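Local coordinates for protein particle-associated lyase (Acinetobacter bacteriophage AP22, PDB 4Y9V) that probably cleaves the capsular polysaccharide of Acinetobacter baumannii by a lyase reaction, as the trimeric tailspike of the phage, at residues G293-I304 with I324-D335; T349-A357 with I367-I378. One frame throughout, in Å; residues are numbered along the deposited sequence.

Interaction 1: G293-I304 with I324-D335; sequences GSNNSTRHAVAI and ILHSETDTSGAD. With SO4 (sulfate ion), chain K.
CB of D335 sits over the centre of the H300 imidazole in a CH-pi contact, 3.6 Å from the ring centroid, and the carboxylate lies stacked 21° from the ring plane. Both ring nitrogens are used at the edge. ND1 of H300 donates to the carbonyl O of S332 at 2.8 Å, and NE2 of H300 donates to sulfate O2 at 2.7 Å, almost straight at 178°. This double grip fixes the rotation of the ring. The sulfate, probably from the crystallisation liquor, also takes NH2 of R299 on O3 at 2.9 Å and NH1 of R299 on O4; R166 and the Y278 hydroxyl, both of the glycan pocket, bond it too.

Backbone bonds join the parallel strands 293-297 and 324-327, from I324 N to G293 O through to E328 N on S297 O. Beyond them T298 O receives both N and OG1 of T329; OG1 is placed for this by a chi1 of 66°, between the backbone N and carbonyl carbon. G333 O likewise accepts from A301 N and V302 N, while D335 OD2 turns its anti lone pair to I304 N at 3.0 Å.

Apolar packing is modest: V302 CG2 meets L325 CD2 at 3.7 Å, and A301 CB faces L325 CB.

These are successive coils of a right-handed parallel beta-helix, as in pectin lyases. Strand 268-269 flanks 293-297, strand 349-351 flanks 324-327, and Y345 of strand 343-346 packs on V302 and L325. E176 of the second subunit bonds N296.

Interaction 2: T349-A357 with I367-I378; sequences TTNYATFGA and IYEREGQGCVLI
Y352 N donates to Y368 O at 2.8 Å and Y368 N to T350 O at 2.9 Å, the latter nearly straight at 173°; together they close the short parallel pairing of 349-351 with 367-368. Farther along, L377 N meets A353 O at 2.9 Å, and a weak bond runs from F355 N to L377 O.

The Y352 side chain lies against R370 at the start of the type I turn 370-373. With CG anti to the backbone N (chi1 -157°), its ring runs alongside R370, whose CD makes a CH-pi contact over one face, 3.7 Å from the ring centroid. The guanidinium is 6° from parallel to the ring, and OH of Y352 lies over its centre, 3.4 Å from CZ of R370. NE of R370 donates to Q373 O, which holds the guanidinium in that plane.

L377 CB closes on Y352 OH at 3.4 Å. Beside strand 376-378, F355 CD1 touches V376 CG1 at 3.4 Å and also I378 CG1.

The tyrosine thus meets arginine through a CH-pi contact and a nearly parallel cationic group rather than a direct hydrogen bond, and its hydroxyl bonds instead to a water shared with Q373 O.

In the fold
Interactions 1 and 2 are consecutive along the beta-helix, with centres 11 Å apart and strands 323-327 and 349-351 side by side. Among the bonds that tie them are two probable hydrogen bonds, D335 OD1 to T354 OG1 at 2.7 Å and E371 N to D330 OD1 at 2.8 Å, the second joining the loop holding D330 to the turn 370-373. D335 therefore serves both contacts, and its OD2 is bonded to H337, a residue of the glycan pocket. Interaction 1 lies nearer the saccharide: the A303 side chain is about 6 Å from a bound N-acetylmannosaminuronic acid, against about 10 Å for T354 of interaction 2. Both contacts also touch the second subunit.

Interaction 1: G293-I304 with I324-D335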
loop_
_atom_site.group_PDB
_atom_site.type_symbol
_atom_site.label_atom_id
_atom_site.label_comp_id
_atom_site.label_asym_id
_atom_site.label_seq_id
_atom_site.Cartn_x
_atom_site.Cartn_y
_atom_site.Cartn_z
ATOM N N GLY A 293 -5.648 -10.079 10.607
ATOM C CA GLY A 293 -5.726 -11.149 11.554
ATOM C C GLY A 293 -4.469 -11.290 12.391
ATOM O O GLY A 293 -3.607 -10.399 12.404
ATOM N N SER A 294 -4.413 -12.368 13.144
ATOM C CA SER A 294 -3.282 -12.692 13.984
ATOM C C SER A 294 -3.181 -14.199 14.104
ATOM O O SER A 294 -4.190 -14.893 14.183
ATOM C CB SER A 294 -3.459 -12.100 15.386
ATOM O OG SER A 294 -2.363 -12.351 16.253
ATOM N N ASN A 295 -1.937 -14.673 14.105
ATOM C CA ASN A 295 -1.679 -16.068 14.324
ATOM C C ASN A 295 -0.352 -16.213 15.071
ATOM O O ASN A 295 0.590 -15.454 14.842
ATOM C CB ASN A 295 -1.583 -16.877 13.008
ATOM C CG ASN A 295 -2.866 -16.808 12.199
ATOM O OD1 ASN A 295 -2.948 -15.926 11.330
ATOM N ND2 ASN A 295 -3.806 -17.661 12.518
ATOM N N ASN A 296 -0.336 -17.225 15.951
ATOM C CA ASN A 296 0.809 -17.582 16.777
ATOM C C ASN A 296 1.059 -19.081 16.654
ATOM O O ASN A 296 0.120 -19.889 16.573
ATOM C CB ASN A 296 0.539 -17.231 18.234
ATOM C CG ASN A 296 0.453 -15.747 18.440
ATOM O OD1 ASN A 296 1.231 -14.992 17.870
ATOM N ND2 ASN A 296 -0.433 -15.311 19.300
ATOM N N SER A 297 2.332 -19.464 16.654
ATOM C CA SER A 297 2.685 -20.866 16.492
ATOM C C SER A 297 4.014 -21.171 17.142
ATOM O O SER A 297 4.875 -20.299 17.294
ATOM C CB SER A 297 2.765 -21.148 14.981
ATOM O OG SER A 297 3.141 -22.491 14.748
ATOM N N THR A 298 4.269 -22.465 17.415
ATOM C CA THR A 298 5.607 -22.886 17.789
ATOM C C THR A 298 6.633 -22.474 16.728
ATOM O O THR A 298 7.727 -22.040 17.076
ATOM C CB THR A 298 5.657 -24.411 18.011
ATOM O OG1 THR A 298 4.745 -24.692 19.079
ATOM C CG2 THR A 298 7.046 -24.902 18.339
ATOM N N ARG A 299 6.285 -22.686 15.451
ATOM C CA ARG A 299 7.120 -22.269 14.326
ATOM C C ARG A 299 6.316 -21.243 13.508
ATOM O O ARG A 299 5.739 -20.337 14.082
ATOM C CB ARG A 299 7.727 -23.451 13.560
ATOM C CG ARG A 299 8.557 -24.352 14.457
ATOM C CD ARG A 299 9.319 -25.435 13.720
ATOM N NE ARG A 299 10.317 -24.869 12.828
ATOM C CZ ARG A 299 10.291 -24.836 11.521
ATOM N NH1 ARG A 299 9.308 -25.359 10.813
ATOM N NH2 ARG A 299 11.299 -24.237 10.862
ATOM N N HIS A 300 6.327 -21.330 12.185
ATOM C CA HIS A 300 5.714 -20.265 11.392
ATOM C C HIS A 300 4.223 -20.123 11.755
ATOM O O HIS A 300 3.481 -21.098 11.841
ATOM C CB HIS A 300 5.850 -20.529 9.907
ATOM C CG HIS A 300 7.239 -20.777 9.442
ATOM N ND1 HIS A 300 8.285 -19.931 9.654
ATOM C CD2 HIS A 300 7.748 -21.783 8.679
ATOM C CE1 HIS A 300 9.396 -20.385 9.093
ATOM N NE2 HIS A 300 9.100 -21.517 8.505
ATOM N N ALA A 301 3.802 -18.868 11.904
ATOM C CA ALA A 301 2.400 -18.562 12.160
ATOM C C ALA A 301 1.544 -18.729 10.906
ATOM O O ALA A 301 0.501 -19.354 10.955
ATOM C CB ALA A 301 2.291 -17.183 12.769
ATOM N N VAL A 302 2.032 -18.137 9.796
ATOM C CA VAL A 302 1.532 -18.435 8.454
ATOM C C VAL A 302 2.721 -19.017 7.707
ATOM O O VAL A 302 3.747 -18.350 7.537
ATOM C CB VAL A 302 0.944 -17.223 7.732
ATOM C CG1 VAL A 302 0.637 -17.576 6.283
ATOM C CG2 VAL A 302 -0.308 -16.731 8.455
ATOM N N ALA A 303 2.575 -20.283 7.284
ATOM C CA ALA A 303 3.544 -20.956 6.437
ATOM C C ALA A 303 2.962 -20.999 5.038
ATOM O O ALA A 303 1.819 -21.410 4.863
ATOM C CB ALA A 303 3.795 -22.370 6.914
ATOM N N ILE A 304 3.733 -20.557 4.055
ATOM C CA ILE A 304 3.308 -20.578 2.659
ATOM C C ILE A 304 4.251 -21.558 1.966
ATOM O O ILE A 304 5.475 -21.345 1.950
ATOM C CB ILE A 304 3.262 -19.193 2.012
ATOM C CG1 ILE A 304 2.496 -18.217 2.914
ATOM C CG2 ILE A 304 2.646 -19.306 0.639
ATOM C CD1 ILE A 304 2.434 -16.792 2.356
ATOM N N ILE A 324 -0.632 -9.900 12.319
ATOM C CA ILE A 324 0.389 -9.960 13.366
ATOM C C ILE A 324 0.736 -11.420 13.561
ATOM O O ILE A 324 -0.114 -12.209 13.975
ATOM C CB ILE A 324 -0.079 -9.260 14.651
ATOM C CG1 ILE A 324 -0.736 -7.895 14.438
ATOM C CG2 ILE A 324 1.057 -9.221 15.629
ATOM C CD1 ILE A 324 0.108 -6.813 13.805
ATOM N N LEU A 325 1.975 -11.801 13.202
ATOM C CA LEU A 325 2.348 -13.191 12.978
ATOM C C LEU A 325 3.619 -13.515 13.760
ATOM O O LEU A 325 4.686 -12.960 13.471
ATOM C CB LEU A 325 2.608 -13.394 11.479
ATOM C CG LEU A 325 1.410 -13.097 10.565
ATOM C CD1 LEU A 325 1.798 -13.260 9.125
ATOM C CD2 LEU A 325 0.205 -13.991 10.913
ATOM N N HIS A 326 3.521 -14.453 14.722
ATOM C CA HIS A 326 4.656 -14.737 15.575
ATOM C C HIS A 326 4.893 -16.224 15.790
ATOM O O HIS A 326 3.968 -17.024 15.912
ATOM C CB HIS A 326 4.518 -14.036 16.946
ATOM C CG HIS A 326 4.662 -12.545 16.809
ATOM N ND1 HIS A 326 5.834 -11.968 16.353
ATOM C CD2 HIS A 326 3.858 -11.493 17.018
ATOM C CE1 HIS A 326 5.671 -10.645 16.329
ATOM N NE2 HIS A 326 4.482 -10.321 16.731
ATOM N N SER A 327 6.203 -16.554 15.848
ATOM C CA SER A 327 6.650 -17.879 16.228
ATOM C C SER A 327 7.266 -17.825 17.622
ATOM O O SER A 327 7.994 -16.866 17.955
ATOM C CB SER A 327 7.668 -18.444 15.242
ATOM O OG SER A 327 8.876 -17.711 15.276
ATOM N N GLU A 328 7.050 -18.870 18.398
ATOM C CA GLU A 328 7.665 -18.977 19.742
ATOM C C GLU A 328 9.129 -19.358 19.658
ATOM O O GLU A 328 9.962 -18.786 20.401
ATOM C CB GLU A 328 6.849 -20.034 20.521
ATOM C CG GLU A 328 7.431 -20.326 21.910
ATOM C CD GLU A 328 8.410 -21.466 21.944
ATOM O OE1 GLU A 328 8.091 -22.519 21.348
ATOM O OE2 GLU A 328 9.404 -21.348 22.695
ATOM N N THR A 329 9.481 -20.308 18.793
ATOM C CA THR A 329 10.865 -20.606 18.516
ATOM C C THR A 329 11.462 -19.494 17.643
ATOM O O THR A 329 10.760 -18.637 17.122
ATOM C CB THR A 329 11.035 -21.978 17.851
ATOM O OG1 THR A 329 10.449 -21.958 16.554
ATOM C CG2 THR A 329 10.479 -23.108 18.711
ATOM N N ASP A 330 12.778 -19.570 17.431
ATOM C CA ASP A 330 13.495 -18.485 16.756
ATOM C C ASP A 330 13.483 -18.546 15.236
ATOM O O ASP A 330 14.380 -17.983 14.617
ATOM C CB ASP A 330 14.920 -18.395 17.280
ATOM C CG ASP A 330 15.581 -17.046 17.034
ATOM O OD1 ASP A 330 14.882 -16.017 17.265
ATOM O OD2 ASP A 330 16.776 -17.025 16.663
ATOM N N THR A 331 12.464 -19.107 14.649
ATOM C CA THR A 331 12.192 -19.000 13.220
ATOM C C THR A 331 11.339 -17.743 12.973
ATOM O O THR A 331 11.338 -16.836 13.782
ATOM C CB THR A 331 11.629 -20.308 12.686
ATOM O OG1 THR A 331 11.551 -20.243 11.254
ATOM C CG2 THR A 331 10.265 -20.661 13.215
ATOM N N SER A 332 10.667 -17.708 11.823
ATOM C CA SER A 332 9.879 -16.535 11.448
ATOM C C SER A 332 8.397 -16.742 11.669
ATOM O O SER A 332 7.821 -17.799 11.413
ATOM C CB SER A 332 10.126 -16.169 9.990
ATOM O OG SER A 332 9.762 -17.260 9.134
ATOM N N GLY A 333 7.736 -15.660 12.090
ATOM C CA GLY A 333 6.287 -15.654 12.148
ATOM C C GLY A 333 5.641 -15.748 10.776
ATOM O O GLY A 333 4.774 -16.579 10.523
ATOM N N ALA A 334 6.073 -14.845 9.896
ATOM C CA ALA A 334 5.690 -14.828 8.479
ATOM C C ALA A 334 6.694 -15.658 7.684
ATOM O O ALA A 334 7.907 -15.542 7.861
ATOM C CB ALA A 334 5.699 -13.398 7.951
ATOM N N ASP A 335 6.173 -16.480 6.776
ATOM C CA ASP A 335 7.015 -17.335 5.978
ATOM C C ASP A 335 6.623 -17.353 4.519
ATOM O O ASP A 335 5.444 -17.248 4.137
ATOM C CB ASP A 335 6.960 -18.783 6.532
ATOM C CG ASP A 335 7.495 -19.844 5.560
ATOM O OD1 ASP A 335 8.737 -19.995 5.518
ATOM O OD2 ASP A 335 6.638 -20.469 4.869
HETATM S S SO4 K . 10.548 -24.556 7.274
HETATM O O1 SO4 K . 10.734 -25.164 5.966
HETATM O O2 SO4 K . 10.889 -23.124 7.202
HETATM O O3 SO4 K . 11.466 -25.248 8.195
HETATM O O4 SO4 K . 9.171 -24.663 7.811
HETATM O O HOH W 1 -0.027 -12.724 16.754
HETATM O O HOH W 2 0.727 -12.648 16.724
HETATM O O HOH W 3 5.397 -23.267 21.366
HETATM O O HOH W 4 12.021 -23.450 14.775
#

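Interaction 2: T349-A357 with I367-I378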
loop_
_atom_site.group_PDB
_atom_site.type_symbol
_atom_site.label_atom_id
_atom_site.label_comp_id
_atom_site.label_asym_id
_atom_site.label_seq_id
_atom_site.Cartn_x
_atom_site.Cartn_y
_atom_site.Cartn_z
ATOM N N THR A 349 3.231 -7.520 11.003
ATOM C CA THR A 349 4.277 -7.583 12.008
ATOM C C THR A 349 4.722 -9.042 12.118
ATOM O O THR A 349 3.877 -9.944 12.157
ATOM C CB THR A 349 3.756 -7.077 13.357
ATOM O OG1 THR A 349 3.462 -5.675 13.198
ATOM C CG2 THR A 349 4.788 -7.229 14.466
ATOM N N THR A 350 6.041 -9.244 12.198
ATOM C CA THR A 350 6.597 -10.590 12.334
ATOM C C THR A 350 7.903 -10.494 13.089
ATOM O O THR A 350 8.643 -9.515 12.988
ATOM C CB THR A 350 6.801 -11.244 10.951
ATOM O OG1 THR A 350 7.378 -12.546 11.127
ATOM C CG2 THR A 350 7.595 -10.416 9.986
ATOM N N ASN A 351 8.224 -11.565 13.824
ATOM C CA ASN A 351 9.615 -11.820 14.233
ATOM C C ASN A 351 10.255 -12.652 13.120
ATOM O O ASN A 351 9.794 -13.764 12.842
ATOM C CB ASN A 351 9.727 -12.518 15.581
ATOM C CG ASN A 351 9.014 -13.852 15.688
ATOM O OD1 ASN A 351 7.787 -13.910 15.543
ATOM N ND2 ASN A 351 9.745 -14.900 15.953
ATOM N N TYR A 352 11.276 -12.068 12.487
ATOM C CA TYR A 352 12.028 -12.689 11.398
ATOM C C TYR A 352 11.133 -12.850 10.162
ATOM O O TYR A 352 9.940 -12.595 10.171
ATOM C CB TYR A 352 12.705 -13.987 11.846
ATOM C CG TYR A 352 13.909 -14.483 11.091
ATOM C CD1 TYR A 352 15.013 -13.663 10.870
ATOM C CD2 TYR A 352 14.014 -15.803 10.677
ATOM C CE1 TYR A 352 16.171 -14.125 10.242
ATOM C CE2 TYR A 352 15.165 -16.289 10.101
ATOM C CZ TYR A 352 16.241 -15.466 9.890
ATOM O OH TYR A 352 17.387 -16.005 9.345
ATOM N N ALA A 353 11.741 -13.287 9.061
ATOM C CA ALA A 353 11.005 -13.382 7.796
ATOM C C ALA A 353 11.790 -14.269 6.847
ATOM O O ALA A 353 13.003 -14.092 6.716
ATOM C CB ALA A 353 10.826 -11.999 7.176
ATOM N N THR A 354 11.102 -15.164 6.149
ATOM C CA THR A 354 11.674 -15.941 5.068
ATOM C C THR A 354 11.084 -15.471 3.735
ATOM O O THR A 354 9.922 -15.054 3.657
ATOM C CB THR A 354 11.457 -17.449 5.279
ATOM O OG1 THR A 354 10.065 -17.641 5.402
ATOM C CG2 THR A 354 12.217 -17.984 6.482
ATOM N N PHE A 355 11.899 -15.512 2.680
ATOM C CA PHE A 355 11.579 -14.720 1.467
ATOM C C PHE A 355 11.223 -15.512 0.224
ATOM O O PHE A 355 11.000 -14.914 -0.823
ATOM C CB PHE A 355 12.716 -13.735 1.163
ATOM C CG PHE A 355 12.309 -12.329 0.845
ATOM C CD1 PHE A 355 13.250 -11.309 1.004
ATOM C CD2 PHE A 355 11.049 -11.979 0.354
ATOM C CE1 PHE A 355 12.939 -9.991 0.682
ATOM C CE2 PHE A 355 10.741 -10.677 0.054
ATOM C CZ PHE A 355 11.678 -9.673 0.202
ATOM N N GLY A 356 11.160 -16.842 0.319
ATOM C CA GLY A 356 10.670 -17.631 -0.781
ATOM C C GLY A 356 11.564 -17.626 -2.009
ATOM O O GLY A 356 12.759 -17.392 -1.972
ATOM N N ALA A 357 10.934 -17.961 -3.154
ATOM C CA ALA A 357 11.660 -18.200 -4.383
ATOM C C ALA A 357 12.130 -16.921 -5.083
ATOM O O ALA A 357 13.204 -16.918 -5.697
ATOM C CB ALA A 357 10.777 -18.968 -5.360
ATOM N N ILE A 367 9.408 -5.673 11.360
ATOM C CA ILE A 367 10.139 -6.934 11.316
ATOM C C ILE A 367 11.178 -6.929 12.432
ATOM O O ILE A 367 12.115 -6.138 12.430
ATOM C CB ILE A 367 10.817 -7.185 9.956
ATOM C CG1 ILE A 367 9.808 -7.052 8.796
ATOM C CG2 ILE A 367 11.484 -8.559 9.973
ATOM C CD1 ILE A 367 10.410 -7.156 7.435
ATOM N N TYR A 368 10.978 -7.846 13.394
ATOM C CA TYR A 368 11.886 -7.999 14.512
ATOM C C TYR A 368 13.023 -8.969 14.174
ATOM O O TYR A 368 12.816 -10.031 13.592
ATOM C CB TYR A 368 11.182 -8.508 15.775
ATOM C CG TYR A 368 10.153 -7.546 16.303
ATOM C CD1 TYR A 368 10.444 -6.469 17.106
ATOM C CD2 TYR A 368 8.843 -7.775 15.968
ATOM C CE1 TYR A 368 9.453 -5.578 17.576
ATOM C CE2 TYR A 368 7.846 -6.940 16.402
ATOM C CZ TYR A 368 8.163 -5.852 17.189
ATOM O OH TYR A 368 7.149 -5.035 17.645
ATOM N N GLU A 369 14.219 -8.618 14.606
ATOM C CA GLU A 369 15.372 -9.468 14.407
ATOM C C GLU A 369 15.207 -10.764 15.182
ATOM O O GLU A 369 14.755 -10.752 16.339
ATOM C CB GLU A 369 16.620 -8.725 14.906
ATOM C CG GLU A 369 17.909 -9.385 14.447
ATOM C CD GLU A 369 19.188 -8.814 15.017
ATOM O OE1 GLU A 369 19.147 -8.074 16.013
ATOM O OE2 GLU A 369 20.233 -9.201 14.461
ATOM N N ARG A 370 15.621 -11.889 14.603
ATOM C CA ARG A 370 15.684 -13.136 15.366
ATOM C C ARG A 370 16.842 -13.082 16.369
ATOM O O ARG A 370 17.819 -12.319 16.216
ATOM C CB ARG A 370 15.814 -14.359 14.457
ATOM C CG ARG A 370 17.152 -14.474 13.705
ATOM C CD ARG A 370 17.385 -15.865 13.187
ATOM N NE ARG A 370 18.696 -15.906 12.540
ATOM C CZ ARG A 370 19.250 -16.984 12.003
ATOM N NH1 ARG A 370 18.618 -18.152 12.050
ATOM N NH2 ARG A 370 20.415 -16.901 11.410
ATOM N N GLU A 371 16.776 -13.927 17.389
ATOM C CA GLU A 371 17.858 -14.033 18.361
ATOM C C GLU A 371 19.170 -14.408 17.709
ATOM O O GLU A 371 20.247 -13.955 18.129
ATOM C CB GLU A 371 17.511 -15.010 19.479
ATOM C CG GLU A 371 16.278 -14.597 20.298
ATOM C CD GLU A 371 16.434 -13.235 20.927
ATOM O OE1 GLU A 371 17.383 -13.031 21.731
ATOM O OE2 GLU A 371 15.712 -12.294 20.598
ATOM N N GLY A 372 19.091 -15.247 16.667
ATOM C CA GLY A 372 20.255 -15.738 15.953
ATOM C C GLY A 372 20.861 -14.778 14.920
ATOM O O GLY A 372 21.750 -15.212 14.180
ATOM N N GLN A 373 20.405 -13.543 14.907
ATOM C CA GLN A 373 20.849 -12.414 14.073
ATOM C C GLN A 373 20.103 -12.361 12.736
ATOM O O GLN A 373 19.886 -13.377 12.063
ATOM C CB GLN A 373 22.341 -12.369 13.756
ATOM C CG GLN A 373 23.233 -12.393 14.992
ATOM C CD GLN A 373 24.628 -11.935 14.678
ATOM O OE1 GLN A 373 25.011 -11.742 13.509
ATOM N NE2 GLN A 373 25.444 -11.759 15.721
ATOM N N GLY A 374 19.795 -11.138 12.340
ATOM C CA GLY A 374 19.186 -10.845 11.051
ATOM C C GLY A 374 17.663 -10.749 11.143
ATOM O O GLY A 374 17.009 -11.330 11.999
ATOM N N CYS A 375 17.084 -9.984 10.172
ATOM C CA CYS A 375 15.652 -9.822 10.045
ATOM C C CYS A 375 15.010 -10.606 8.918
ATOM O O CYS A 375 13.867 -11.053 9.066
ATOM C CB CYS A 375 15.301 -8.346 9.857
ATOM S SG CYS A 375 15.478 -7.340 11.377
ATOM N N VAL A 376 15.678 -10.713 7.757
ATOM C CA VAL A 376 15.096 -11.286 6.571
ATOM C C VAL A 376 16.083 -12.287 5.974
ATOM O O VAL A 376 17.262 -11.928 5.771
ATOM C CB VAL A 376 14.779 -10.187 5.510
ATOM C CG1 VAL A 376 14.173 -10.797 4.260
ATOM C CG2 VAL A 376 13.838 -9.135 6.087
ATOM N N LEU A 377 15.613 -13.486 5.697
ATOM C CA LEU A 377 16.431 -14.573 5.174
ATOM C C LEU A 377 15.952 -15.000 3.796
ATOM O O LEU A 377 14.765 -15.272 3.593
ATOM C CB LEU A 377 16.343 -15.770 6.112
ATOM C CG LEU A 377 17.221 -16.980 5.717
ATOM C CD1 LEU A 377 18.684 -16.665 5.831
ATOM C CD2 LEU A 377 16.826 -18.164 6.595
ATOM N N ILE A 378 16.897 -15.091 2.863
ATOM C CA ILE A 378 16.698 -15.645 1.524
ATOM C C ILE A 378 17.499 -16.957 1.481
ATOM O O ILE A 378 18.689 -16.952 1.250
ATOM C CB ILE A 378 17.135 -14.651 0.443
ATOM C CG1 ILE A 378 16.470 -13.317 0.539
ATOM C CG2 ILE A 378 16.922 -15.270 -0.935
ATOM C CD1 ILE A 378 17.050 -12.227 -0.338
HETATM O O HOH W 5 19.437 -14.303 9.380
#